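Local coordinates for SCARECROW-LIKE protein 7 (Oryza sativa Japonica Group, PDB 5HYZ) that binds DNA in vitro and probably acts as a transcription factor in plant development and in resistance to abiotic stress, at residues F47-S52 with R291-V296; T109-V114 with G137-I142; H213-S218 with S245-G250. All blocks are in the same frame, centred on the assembly; numbering follows the deposited sequence.

Contact 1: F47-S52 with R291-V296; sequences FADALS and RIQRAV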
loop_
_atom_site.group_PDB
_atom_site.type_symbol
_atom_site.label_atom_id
_atom_site.label_comp_id
_atom_site.label_asym_id
_atom_site.label_seq_id
_atom_site.Cartn_x
_atom_site.Cartn_y
_atom_site.Cartn_z
ATOM N N PHE A 47 -24.740 -6.736 -17.553
ATOM C CA PHE A 47 -25.016 -6.303 -18.939
ATOM C C PHE A 47 -26.358 -6.778 -19.478
ATOM O O PHE A 47 -27.018 -6.062 -20.194
ATOM C CB PHE A 47 -23.892 -6.773 -19.863
ATOM C CG PHE A 47 -22.778 -5.783 -19.962
ATOM C CD1 PHE A 47 -21.834 -5.668 -18.935
ATOM C CD2 PHE A 47 -22.678 -4.954 -21.060
ATOM C CE1 PHE A 47 -20.781 -4.740 -19.035
ATOM C CE2 PHE A 47 -21.663 -3.989 -21.143
ATOM C CZ PHE A 47 -20.702 -3.901 -20.123
ATOM N N ALA A 48 -26.756 -7.985 -19.146
ATOM C CA ALA A 48 -28.037 -8.503 -19.622
ATOM C C ALA A 48 -29.162 -7.765 -18.978
ATOM O O ALA A 48 -30.192 -7.528 -19.587
ATOM C CB ALA A 48 -28.137 -10.002 -19.327
ATOM N N ASP A 49 -28.967 -7.370 -17.722
ATOM C CA ASP A 49 -29.955 -6.521 -17.064
ATOM C C ASP A 49 -30.118 -5.176 -17.764
ATOM O O ASP A 49 -31.244 -4.678 -17.990
ATOM C CB ASP A 49 -29.554 -6.325 -15.603
ATOM C CG ASP A 49 -30.653 -5.677 -14.770
ATOM O OD1 ASP A 49 -31.501 -6.423 -14.244
ATOM O OD2 ASP A 49 -30.678 -4.433 -14.657
ATOM N N ALA A 50 -28.982 -4.558 -18.093
ATOM C CA ALA A 50 -29.057 -3.271 -18.755
ATOM C C ALA A 50 -29.712 -3.424 -20.131
ATOM O O ALA A 50 -30.487 -2.545 -20.540
ATOM C CB ALA A 50 -27.631 -2.642 -18.902
ATOM N N LEU A 51 -29.342 -4.482 -20.854
ATOM C CA LEU A 51 -29.923 -4.680 -22.188
ATOM C C LEU A 51 -31.461 -4.863 -22.070
ATOM O O LEU A 51 -32.252 -4.282 -22.845
ATOM C CB LEU A 51 -29.282 -5.853 -22.859
ATOM C CG LEU A 51 -29.769 -6.159 -24.266
ATOM C CD1 LEU A 51 -29.735 -4.890 -25.158
ATOM C CD2 LEU A 51 -28.986 -7.278 -24.871
ATOM N N SER A 52 -31.883 -5.646 -21.076
ATOM C CA SER A 52 -33.337 -5.771 -20.832
ATOM C C SER A 52 -33.999 -4.453 -20.599
ATOM O O SER A 52 -35.024 -4.176 -21.186
ATOM C CB SER A 52 -33.651 -6.640 -19.610
ATOM O OG SER A 52 -33.121 -7.919 -19.760
ATOM N N ARG A 291 -22.897 2.086 -13.668
ATOM C CA ARG A 291 -22.213 2.677 -14.827
ATOM C C ARG A 291 -22.589 1.960 -16.115
ATOM O O ARG A 291 -22.791 2.586 -17.177
ATOM C CB ARG A 291 -20.698 2.639 -14.625
ATOM C CG ARG A 291 -20.286 3.658 -13.541
ATOM C CD ARG A 291 -18.840 3.449 -13.082
ATOM N NE ARG A 291 -18.536 4.391 -11.983
ATOM C CZ ARG A 291 -17.331 4.552 -11.445
ATOM N NH1 ARG A 291 -16.306 3.824 -11.877
ATOM N NH2 ARG A 291 -17.171 5.428 -10.456
ATOM N N ILE A 292 -22.678 0.648 -16.013
ATOM C CA ILE A 292 -23.092 -0.183 -17.158
ATOM C C ILE A 292 -24.515 0.225 -17.590
ATOM O O ILE A 292 -24.782 0.412 -18.773
ATOM C CB ILE A 292 -22.991 -1.674 -16.774
ATOM C CG1 ILE A 292 -21.501 -2.086 -16.673
ATOM C CG2 ILE A 292 -23.646 -2.604 -17.817
ATOM C CD1 ILE A 292 -21.301 -3.385 -15.853
ATOM N N GLN A 293 -25.432 0.375 -16.623
ATOM C CA GLN A 293 -26.770 0.865 -16.940
ATOM C C GLN A 293 -26.729 2.185 -17.707
ATOM O O GLN A 293 -27.501 2.414 -18.663
ATOM C CB GLN A 293 -27.598 1.045 -15.647
ATOM C CG GLN A 293 -27.924 -0.255 -14.952
ATOM C CD GLN A 293 -29.075 -0.979 -15.618
ATOM O OE1 GLN A 293 -29.839 -0.367 -16.371
ATOM N NE2 GLN A 293 -29.199 -2.289 -15.369
ATOM N N ARG A 294 -25.839 3.081 -17.305
ATOM C CA ARG A 294 -25.805 4.371 -17.949
ATOM C C ARG A 294 -25.268 4.261 -19.375
ATOM O O ARG A 294 -25.738 4.964 -20.261
ATOM C CB ARG A 294 -24.994 5.360 -17.116
ATOM C CG ARG A 294 -25.580 5.464 -15.733
ATOM C CD ARG A 294 -25.208 6.698 -14.984
ATOM N NE ARG A 294 -25.793 6.638 -13.647
ATOM C CZ ARG A 294 -25.160 6.199 -12.561
ATOM N NH1 ARG A 294 -23.886 5.794 -12.635
ATOM N NH2 ARG A 294 -25.803 6.175 -11.396
ATOM N N ALA A 295 -24.334 3.357 -19.604
ATOM C CA ALA A 295 -23.664 3.318 -20.898
ATOM C C ALA A 295 -24.453 2.549 -21.948
ATOM O O ALA A 295 -24.348 2.855 -23.140
ATOM C CB ALA A 295 -22.303 2.699 -20.757
ATOM N N VAL A 296 -25.208 1.546 -21.489
ATOM C CA VAL A 296 -25.768 0.540 -22.374
ATOM C C VAL A 296 -27.280 0.345 -22.138
ATOM O O VAL A 296 -27.944 -0.462 -22.800
ATOM C CB VAL A 296 -24.882 -0.729 -22.170
ATOM C CG1 VAL A 296 -25.631 -1.993 -21.863
ATOM C CG2 VAL A 296 -23.875 -0.826 -23.280
#

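Contact 2: T109-V114 with G137-I142; sequences TKIHIV and GKPTRI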
loop_
_atom_site.group_PDB
_atom_site.type_symbol
_atom_site.label_atom_id
_atom_site.label_comp_id
_atom_site.label_asym_id
_atom_site.label_seq_id
_atom_site.Cartn_x
_atom_site.Cartn_y
_atom_site.Cartn_z
ATOM N N THR A 109 8.604 28.505 -5.243
ATOM C CA THR A 109 8.660 28.348 -3.798
ATOM C C THR A 109 7.297 28.326 -3.147
ATOM O O THR A 109 7.133 27.918 -1.992
ATOM C CB THR A 109 9.491 29.492 -3.178
ATOM O OG1 THR A 109 8.885 30.739 -3.549
ATOM C CG2 THR A 109 10.959 29.424 -3.721
ATOM N N LYS A 110 6.298 28.773 -3.897
ATOM C CA LYS A 110 4.897 28.786 -3.438
ATOM C C LYS A 110 4.056 28.049 -4.474
ATOM O O LYS A 110 4.185 28.309 -5.663
ATOM C CB LYS A 110 4.381 30.228 -3.293
ATOM C CG LYS A 110 5.219 31.036 -2.317
ATOM C CD LYS A 110 4.514 32.372 -2.113
ATOM C CE LYS A 110 5.459 33.425 -1.552
ATOM N NZ LYS A 110 4.680 34.706 -1.339
ATOM N N ILE A 111 3.247 27.112 -4.001
ATOM C CA ILE A 111 2.510 26.243 -4.887
ATOM C C ILE A 111 1.035 26.271 -4.529
ATOM O O ILE A 111 0.654 26.242 -3.332
ATOM C CB ILE A 111 3.056 24.790 -4.779
ATOM C CG1 ILE A 111 4.509 24.750 -5.378
ATOM C CG2 ILE A 111 2.126 23.815 -5.579
ATOM C CD1 ILE A 111 5.249 23.429 -5.129
ATOM N N HIS A 112 0.185 26.315 -5.549
ATOM C CA HIS A 112 -1.257 26.283 -5.311
ATOM C C HIS A 112 -1.835 25.135 -6.108
ATOM O O HIS A 112 -1.770 25.149 -7.348
ATOM C CB HIS A 112 -1.871 27.617 -5.747
ATOM C CG HIS A 112 -3.326 27.734 -5.469
ATOM N ND1 HIS A 112 -4.035 28.861 -5.821
ATOM C CD2 HIS A 112 -4.223 26.884 -4.912
ATOM C CE1 HIS A 112 -5.302 28.713 -5.457
ATOM N NE2 HIS A 112 -5.447 27.521 -4.910
ATOM N N ILE A 113 -2.390 24.140 -5.437
ATOM C CA ILE A 113 -3.025 22.983 -6.109
ATOM C C ILE A 113 -4.543 23.212 -6.239
ATOM O O ILE A 113 -5.184 23.534 -5.249
ATOM C CB ILE A 113 -2.831 21.693 -5.261
ATOM C CG1 ILE A 113 -1.342 21.410 -4.998
ATOM C CG2 ILE A 113 -3.548 20.466 -5.899
ATOM C CD1 ILE A 113 -0.526 21.256 -6.278
ATOM N N VAL A 114 -5.096 23.050 -7.429
ATOM C CA VAL A 114 -6.547 23.088 -7.598
ATOM C C VAL A 114 -7.016 21.713 -7.923
ATOM O O VAL A 114 -6.678 21.170 -8.968
ATOM C CB VAL A 114 -6.960 24.114 -8.700
ATOM C CG1 VAL A 114 -8.554 24.134 -8.823
ATOM C CG2 VAL A 114 -6.430 25.472 -8.300
ATOM N N GLY A 137 14.369 21.858 -2.473
ATOM C CA GLY A 137 14.089 22.255 -1.101
ATOM C C GLY A 137 12.593 22.523 -0.907
ATOM O O GLY A 137 11.882 22.900 -1.841
ATOM N N LYS A 138 12.126 22.309 0.312
ATOM C CA LYS A 138 10.719 22.429 0.636
ATOM C C LYS A 138 10.131 23.795 0.269
ATOM O O LYS A 138 10.742 24.830 0.509
ATOM C CB LYS A 138 10.604 22.145 2.112
ATOM C CG LYS A 138 9.279 22.182 2.681
ATOM C CD LYS A 138 9.412 21.516 4.100
ATOM C CE LYS A 138 10.007 22.460 5.134
ATOM N NZ LYS A 138 10.193 21.664 6.426
ATOM N N PRO A 139 8.924 23.821 -0.313
ATOM C CA PRO A 139 8.266 25.112 -0.600
ATOM C C PRO A 139 8.010 25.933 0.657
ATOM O O PRO A 139 7.869 25.342 1.704
ATOM C CB PRO A 139 6.883 24.717 -1.184
ATOM C CG PRO A 139 7.029 23.335 -1.655
ATOM C CD PRO A 139 8.106 22.671 -0.720
ATOM N N THR A 140 7.893 27.240 0.541
ATOM C CA THR A 140 7.543 28.027 1.722
ATOM C C THR A 140 6.041 28.080 1.955
ATOM O O THR A 140 5.609 28.363 3.050
ATOM C CB THR A 140 8.086 29.438 1.613
ATOM O OG1 THR A 140 7.553 30.086 0.450
ATOM C CG2 THR A 140 9.573 29.380 1.500
ATOM N N ARG A 141 5.227 27.799 0.935
ATOM C CA ARG A 141 3.790 27.768 1.166
ATOM C C ARG A 141 3.133 26.827 0.156
ATOM O O ARG A 141 3.474 26.854 -1.041
ATOM C CB ARG A 141 3.169 29.184 0.987
ATOM C CG ARG A 141 1.638 29.213 1.320
ATOM C CD ARG A 141 1.009 30.604 1.020
ATOM N NE ARG A 141 1.083 30.970 -0.394
ATOM C CZ ARG A 141 0.500 32.042 -0.923
ATOM N NH1 ARG A 141 -0.162 32.863 -0.114
ATOM N NH2 ARG A 141 0.601 32.301 -2.236
ATOM N N ILE A 142 2.188 26.034 0.649
ATOM C CA ILE A 142 1.359 25.203 -0.215
ATOM C C ILE A 142 -0.114 25.493 0.104
ATOM O O ILE A 142 -0.534 25.388 1.286
ATOM C CB ILE A 142 1.692 23.700 -0.008
ATOM C CG1 ILE A 142 3.149 23.494 -0.448
ATOM C CG2 ILE A 142 0.723 22.842 -0.818
ATOM C CD1 ILE A 142 3.864 22.367 0.302
HETATM O O HOH W 1 8.739 31.869 -1.283
HETATM O O HOH W 2 1.079 28.989 -2.246
#

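Contact 3: H213-S218 with S245-G250; sequences HLLGDS and SLNRAG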
loop_
_atom_site.group_PDB
_atom_site.type_symbol
_atom_site.label_atom_id
_atom_site.label_comp_id
_atom_site.label_asym_id
_atom_site.label_seq_id
_atom_site.Cartn_x
_atom_site.Cartn_y
_atom_site.Cartn_z
ATOM N N HIS A 213 -17.322 13.018 -16.046
ATOM C CA HIS A 213 -18.694 13.394 -15.601
ATOM C C HIS A 213 -19.282 14.536 -16.423
ATOM O O HIS A 213 -20.508 14.665 -16.510
ATOM C CB HIS A 213 -18.735 13.840 -14.138
ATOM C CG HIS A 213 -18.489 12.745 -13.167
ATOM N ND1 HIS A 213 -19.344 11.682 -13.007
ATOM C CD2 HIS A 213 -17.467 12.548 -12.309
ATOM C CE1 HIS A 213 -18.872 10.887 -12.063
ATOM N NE2 HIS A 213 -17.723 11.376 -11.645
ATOM N N LEU A 214 -18.434 15.356 -17.017
ATOM C CA LEU A 214 -18.891 16.537 -17.776
ATOM C C LEU A 214 -19.081 16.262 -19.254
ATOM O O LEU A 214 -19.576 17.118 -19.986
ATOM C CB LEU A 214 -17.901 17.695 -17.603
ATOM C CG LEU A 214 -17.735 18.186 -16.183
ATOM C CD1 LEU A 214 -16.897 19.465 -16.180
ATOM C CD2 LEU A 214 -19.063 18.361 -15.442
ATOM N N LEU A 215 -18.691 15.086 -19.728
ATOM C CA LEU A 215 -18.841 14.807 -21.146
ATOM C C LEU A 215 -20.341 14.694 -21.403
ATOM O O LEU A 215 -21.067 14.240 -20.549
ATOM C CB LEU A 215 -18.167 13.525 -21.575
ATOM C CG LEU A 215 -16.631 13.371 -21.552
ATOM C CD1 LEU A 215 -16.242 11.879 -21.569
ATOM C CD2 LEU A 215 -15.993 14.068 -22.738
ATOM N N GLY A 216 -20.801 15.106 -22.572
ATOM C CA GLY A 216 -22.242 15.076 -22.802
ATOM C C GLY A 216 -22.498 15.064 -24.287
ATOM O O GLY A 216 -21.555 14.996 -25.081
ATOM N N ASP A 217 -23.774 15.130 -24.668
ATOM C CA ASP A 217 -24.112 15.306 -26.071
ATOM C C ASP A 217 -23.382 16.561 -26.567
ATOM O O ASP A 217 -22.813 16.577 -27.663
ATOM C CB ASP A 217 -25.626 15.414 -26.246
ATOM C CG ASP A 217 -26.041 15.432 -27.712
ATOM O OD1 ASP A 217 -25.580 14.557 -28.485
ATOM O OD2 ASP A 217 -26.825 16.334 -28.092
ATOM N N SER A 218 -23.356 17.588 -25.720
ATOM C CA SER A 218 -22.556 18.785 -25.977
ATOM C C SER A 218 -21.226 18.775 -25.166
ATOM O O SER A 218 -21.169 18.159 -24.099
ATOM C CB SER A 218 -23.388 20.018 -25.631
ATOM O OG SER A 218 -22.572 21.119 -25.303
ATOM N N SER A 245 -14.008 3.970 -24.672
ATOM C CA SER A 245 -14.667 4.927 -25.540
ATOM C C SER A 245 -16.200 4.756 -25.442
ATOM O O SER A 245 -16.786 3.900 -26.116
ATOM C CB SER A 245 -14.189 4.725 -27.011
ATOM O OG SER A 245 -14.786 5.741 -27.826
ATOM N N LEU A 246 -16.824 5.542 -24.579
ATOM C CA LEU A 246 -18.254 5.425 -24.328
ATOM C C LEU A 246 -18.899 6.780 -24.490
ATOM O O LEU A 246 -19.688 7.201 -23.653
ATOM C CB LEU A 246 -18.523 4.890 -22.925
ATOM C CG LEU A 246 -17.880 3.552 -22.622
ATOM C CD1 LEU A 246 -18.190 3.081 -21.204
ATOM C CD2 LEU A 246 -18.366 2.455 -23.607
ATOM N N ASN A 247 -18.534 7.515 -25.532
ATOM C CA ASN A 247 -19.076 8.863 -25.650
ATOM C C ASN A 247 -19.949 8.952 -26.899
ATOM O O ASN A 247 -21.144 8.677 -26.831
ATOM C CB ASN A 247 -17.983 9.927 -25.695
ATOM C CG ASN A 247 -18.561 11.333 -25.541
ATOM O OD1 ASN A 247 -19.710 11.497 -25.090
ATOM N ND2 ASN A 247 -17.781 12.348 -25.890
ATOM N N ARG A 248 -19.345 9.264 -28.035
ATOM C CA ARG A 248 -20.142 9.454 -29.261
ATOM C C ARG A 248 -20.330 8.199 -30.074
ATOM O O ARG A 248 -21.082 8.219 -31.043
ATOM C CB ARG A 248 -19.513 10.541 -30.144
ATOM C CG ARG A 248 -19.717 11.885 -29.522
ATOM C CD ARG A 248 -19.125 13.016 -30.303
ATOM N NE ARG A 248 -18.955 14.182 -29.435
ATOM C CZ ARG A 248 -19.949 14.840 -28.836
ATOM N NH1 ARG A 248 -21.225 14.458 -28.986
ATOM N NH2 ARG A 248 -19.666 15.899 -28.081
ATOM N N ALA A 249 -19.697 7.100 -29.688
ATOM C CA ALA A 249 -19.840 5.880 -30.461
ATOM C C ALA A 249 -21.334 5.434 -30.392
ATOM O O ALA A 249 -22.071 5.807 -29.458
ATOM C CB ALA A 249 -18.931 4.806 -29.952
ATOM N N GLY A 250 -21.778 4.669 -31.380
ATOM C CA GLY A 250 -23.169 4.234 -31.397
ATOM C C GLY A 250 -23.329 3.050 -30.458
ATOM O O GLY A 250 -22.341 2.526 -29.911
#

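Contact 1: F47-S52 with R291-V296
Ile-292 meets Phe-47 with its two branches at different places on the ring. The methyl CG2 is seated over the middle of one face, 3.7 Å from the ring centroid and only 9° off the ring normal, a CH-pi contact. The longer branch reaches the rim, where Ile-292 CD1 lies 3.5 Å from Phe-47 CE1. With CG2 anti to the backbone N and CG1 beside it (chi1 -71°), the two arms spread over the ring, and the side chains cross at about a right angle.

One turn further along helix 39-57, Ala-50 supplies the small bump. Its CB enters the shallow hollow between Ile-292, Gln-293 and Val-296, 3.6 Å from Val-296 CG1 and 4.1 Å from Ile-292 CG2. Here the backbones are nearest, Ala-50 CA and Gln-293 CA being 5.1 Å apart, a closeness that suits the bare methyl group. Gln-293 bends at chi2 and lays its amide over this spot, with NE2 3.5 Å from Ala-50 CA. The same NE2 approaches Asp-49 OD2 in a weak, strongly bent hydrogen bond, doubtful because the place of OD2 is less sure; the carboxylate has Arg-53 as salt-bridge partner. The seam is therefore greasy along Phe-47, Ala-50, Ile-292 and Val-296 and polar at one margin. Val-296 O, at the helix end, is buried without a partner.

Phe-255 of helix 251-272 meets the Phe-47 ring edge-to-face, while Ala-258 and Leu-259 also touch Phe-47. The short segments run in roughly the same direction, crossing at -42° with axes 8.9 Å apart, close helix packing of the kind that builds the helix bundle beside the Rossmann-like part of a GRAS domain.

Contact 2: T109-V114 with G137-I142
Thr-140 N donates to Thr-109 O over 2.7 Å, just ahead of the point where two strands begin to pair in parallel, Lys-110 beside Arg-141 and Ile-111 beside Ile-142. Past it, Ile-111 N binds Arg-141 O at 3.0 Å. Ahead of the strands, a water links the hydroxyls of Thr-109 and Thr-140.

Lys-110 can be followed outward from this edge. Its CB stands above the pairing, 4.2 Å from Arg-141 O. CG, anti to the carbonyl carbon (chi1 -59°), leans over Thr-140 and comes 3.7 Å from Thr-140 OG1. The chain then stays extended, and CD slants past the guanidinium of Arg-141, 3.9 Å from its NH2. Beyond CE the ammonium NZ forms a salt bridge with Asp-200. Arg-141 bends at chi3 and crosses Lys-110 at a slant, forming salt bridges with Glu-198 and Glu-201, so the two cations share an acidic surround that probably offsets their closeness. A second water accepts from Arg-141 NE at 2.7 Å and lies 3.0 Å from Ile-111 O.

On the opposite face at this point the contact is apolar: Ile-111 CD1 packs 3.9 Å from Pro-139 CG, with Ile-142 on the same side.

Four of the five residues of the predicted VHIID motif lie here, His-112 being held by Thr-145 and Glu-201. The segments begin the two strands of a beta-alpha-beta unit, 110-118 and 141-148, whose helix 122-132 covers Ile-111, Ile-113 and Ile-142, while strand 110-118 pairs on its other edge with 202-208.

Contact 3: H213-S218 with S245-G250
Arg-248 and Asp-217 join two irregular loops in a largely polar, partly buried contact just beyond the ends of the neighbouring parallel strands 202-208 and 236-242. The guanidinium grips a single backbone oxygen end-on: Asp-217 O accepts from Arg-248 NH1 at 3.0 Å, the straighter bond at 155°, and from Arg-248 NH2 at 3.2 Å. The oxygen lies close to the guanidinium plane, between the two terminal nitrogens, whereas both donors come to the carbonyl from one face of its own plane, NH2 steeply above it by 56°. Arg-248 reaches this far because its chain is extended from CG to NE after leaving anti to the carbonyl carbon (chi1 -72°). NH2 also forms a salt bridge with Asp-219, a second anchor for the group. The carboxylate of Asp-217 is not part of the grip; its OD1 stays 4.4 Å from Arg-248 NH1, beyond a salt bridge, though the charges may still attract.

Loops at this end of the sheet, each running from a strand into a helix, belong to the Rossmann-like architecture of the GRAS domain. Ser-218 OG caps Glu-220 N before helix 220-231, and Gly-250 is the N-cap of helix 251-272.

Deeper in, Leu-215, last residue of the predicted LXXLL motif, sets CD2 4.0 Å from Asn-247 ND2, the two side chains crossing at a slant. The amide of Asn-247 is held from outside the two loops, ND2 by Glu-313 and OD1 by Arg-307, while Leu-215 packs on Trp-314 and Leu-317 of helix 311-320.

In the fold
From the N terminus, helix 39-57 opens contact 1, which closes only at the end of helix 278-296, so the loop it spans encloses both others. Inside it, contact 2 opens and closes first, joining strands 110-118 and 141-148 across one helix. Contact 3 follows in series, bringing together the loops after strands 202-208 and 236-242. Contacts 1 and 2 lie on opposite sides of the chain's centre, their own centres 45 Å apart: one in the helix bundle, the other where strands 110-118 and 141-148 begin. Contact 3 touches contact 1 where Ala-295 CB packs 4.2 Å from Leu-246 CD1, so the helix bundle meets the loop that follows strand 236-242.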